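Local coordinates for protein hemoglobin (PDB 1GCV) that carries oxygen from the gills to the peripheral tissues as the heme-binding beta chain of a two-alpha, two-beta tetramer, at residues B[3-6]-B[7-11]. Numbering follows the deposited sequence.
Sequences WTQE and ERDEI
Thr4 and Glu7 grip each other at the start of helix 5-17. Thr4 OG1 accepts from Glu7 N at 3.2 Å. In return, Glu7 OE1 takes the N-H of Thr4 N at 3.1 Å, from above its carboxylate plane. Glu7 CG lies anti to its carbonyl carbon (chi1 -60°) and the chain runs on extended, which carries the carboxylate back towards the N-terminus, to the backbone N of Thr4. The same OE1 lies 3.2 Å from Trp3 CE3, with ring and carboxylate planes 71° apart. Further along the indole, Trp3 CZ3 packs on Ile11 CD1 at 4.0 Å. This inner side faces helix 114-132, where Trp3 touches Val126 and Ile11 touches Ile119. The reciprocal bonds make a capping box, with Thr4 as N-cap of the first helix of this globin chain. Lys122 forms a salt bridge to Glu7 OE1 and a cation-pi contact with Trp3. With an alanine in place of Glu7, Thr4 N is likely to lose its capping acceptor and Lys122 its carboxylate mate. Arg8 begins the looser, wetter side. Trp3 CB sits over one face of the Arg8 guanidinium, towards its rim, and Arg8 NE donates to a water O at 2.7 Å. That water donates to Trp3 O, while Arg8 NH1 forms a salt bridge with Asp69. Gln5 and Glu6 are exposed; Gln5 O accepts from Asp9 N and Glu6 O from Glu10 N, both at 2.9 Å.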
loop_
_atom_site.group_PDB
_atom_site.type_symbol
_atom_site.label_atom_id
_atom_site.label_comp_id
_atom_site.label_asym_id
_atom_site.label_seq_id
_atom_site.Cartn_x
_atom_site.Cartn_y
_atom_site.Cartn_z
ATOM N N TRP B 3 4.501 -15.061 19.841
ATOM C CA TRP B 3 3.265 -14.747 20.541
ATOM C C TRP B 3 3.466 -14.705 22.047
ATOM O O TRP B 3 4.236 -15.496 22.603
ATOM C CB TRP B 3 2.191 -15.791 20.231
ATOM C CG TRP B 3 1.857 -15.906 18.790
ATOM C CD1 TRP B 3 2.261 -16.886 17.935
ATOM C CD2 TRP B 3 1.037 -15.016 18.026
ATOM N NE1 TRP B 3 1.745 -16.665 16.680
ATOM C CE2 TRP B 3 0.990 -15.522 16.708
ATOM C CE3 TRP B 3 0.340 -13.841 18.325
ATOM C CZ2 TRP B 3 0.269 -14.892 15.687
ATOM C CZ3 TRP B 3 -0.377 -13.214 17.309
ATOM C CH2 TRP B 3 -0.405 -13.742 16.007
ATOM N N THR B 4 2.776 -13.774 22.697
ATOM C CA THR B 4 2.819 -13.666 24.149
ATOM C C THR B 4 1.635 -14.519 24.585
ATOM O O THR B 4 0.764 -14.815 23.772
ATOM C CB THR B 4 2.606 -12.203 24.632
ATOM O OG1 THR B 4 1.274 -11.778 24.319
ATOM C CG2 THR B 4 3.600 -11.263 23.961
ATOM N N GLN B 5 1.597 -14.935 25.845
ATOM C CA GLN B 5 0.485 -15.752 26.315
ATOM C C GLN B 5 -0.836 -14.978 26.223
ATOM O O GLN B 5 -1.878 -15.565 25.936
ATOM C CB GLN B 5 0.733 -16.213 27.753
ATOM C CG GLN B 5 -0.123 -17.391 28.198
ATOM C CD GLN B 5 -0.124 -18.548 27.208
ATOM O OE1 GLN B 5 -1.185 -19.041 26.824
ATOM N NE2 GLN B 5 1.061 -18.989 26.796
ATOM N N GLU B 6 -0.790 -13.665 26.452
ATOM C CA GLU B 6 -1.991 -12.829 26.380
ATOM C C GLU B 6 -2.597 -12.846 24.975
ATOM O O GLU B 6 -3.818 -12.872 24.821
ATOM C CB GLU B 6 -1.686 -11.370 26.762
ATOM C CG GLU B 6 -2.675 -10.361 26.133
ATOM C CD GLU B 6 -2.427 -8.907 26.520
ATOM O OE1 GLU B 6 -1.275 -8.430 26.409
ATOM O OE2 GLU B 6 -3.398 -8.235 26.928
ATOM N N GLU B 7 -1.741 -12.812 23.958
ATOM C CA GLU B 7 -2.198 -12.824 22.574
ATOM C C GLU B 7 -2.806 -14.168 22.227
ATOM O O GLU B 7 -3.851 -14.235 21.589
ATOM C CB GLU B 7 -1.037 -12.526 21.637
ATOM C CG GLU B 7 -0.412 -11.175 21.884
ATOM C CD GLU B 7 0.790 -10.932 21.002
ATOM O OE1 GLU B 7 1.473 -11.913 20.642
ATOM O OE2 GLU B 7 1.052 -9.757 20.667
ATOM N N ARG B 8 -2.144 -15.243 22.644
ATOM C CA ARG B 8 -2.649 -16.587 22.392
ATOM C C ARG B 8 -4.035 -16.721 23.020
ATOM O O ARG B 8 -4.975 -17.212 22.394
ATOM C CB ARG B 8 -1.736 -17.632 23.029
ATOM C CG ARG B 8 -0.341 -17.690 22.481
ATOM C CD ARG B 8 0.417 -18.807 23.177
ATOM N NE ARG B 8 1.818 -18.860 22.781
ATOM C CZ ARG B 8 2.268 -19.549 21.738
ATOM N NH1 ARG B 8 3.561 -19.549 21.439
ATOM N NH2 ARG B 8 1.419 -20.236 20.988
ATOM N N ASP B 9 -4.147 -16.280 24.269
ATOM C CA ASP B 9 -5.400 -16.355 25.006
ATOM C C ASP B 9 -6.526 -15.551 24.365
ATOM O O ASP B 9 -7.650 -16.032 24.255
ATOM C CB ASP B 9 -5.190 -15.883 26.447
ATOM C CG ASP B 9 -4.426 -16.899 27.290
ATOM O OD1 ASP B 9 -4.067 -16.572 28.441
ATOM O OD2 ASP B 9 -4.183 -18.022 26.800
ATOM N N GLU B 10 -6.228 -14.327 23.950
ATOM C CA GLU B 10 -7.235 -13.480 23.325
ATOM C C GLU B 10 -7.789 -14.147 22.077
ATOM O O GLU B 10 -9.001 -14.190 21.872
ATOM C CB GLU B 10 -6.635 -12.124 22.953
ATOM C CG GLU B 10 -7.440 -11.350 21.914
ATOM C CD GLU B 10 -8.773 -10.846 22.450
ATOM O OE1 GLU B 10 -9.702 -10.641 21.636
ATOM O OE2 GLU B 10 -8.893 -10.656 23.680
ATOM N N ILE B 11 -6.897 -14.677 21.248
ATOM C CA ILE B 11 -7.305 -15.324 20.008
ATOM C C ILE B 11 -8.031 -16.648 20.239
ATOM O O ILE B 11 -9.119 -16.865 19.706
ATOM C CB ILE B 11 -6.081 -15.553 19.085
ATOM C CG1 ILE B 11 -5.676 -14.225 18.443
ATOM C CG2 ILE B 11 -6.410 -16.576 18.003
ATOM C CD1 ILE B 11 -4.192 -14.003 18.364
HETATM O O HOH W 1 3.852 -17.701 24.034
#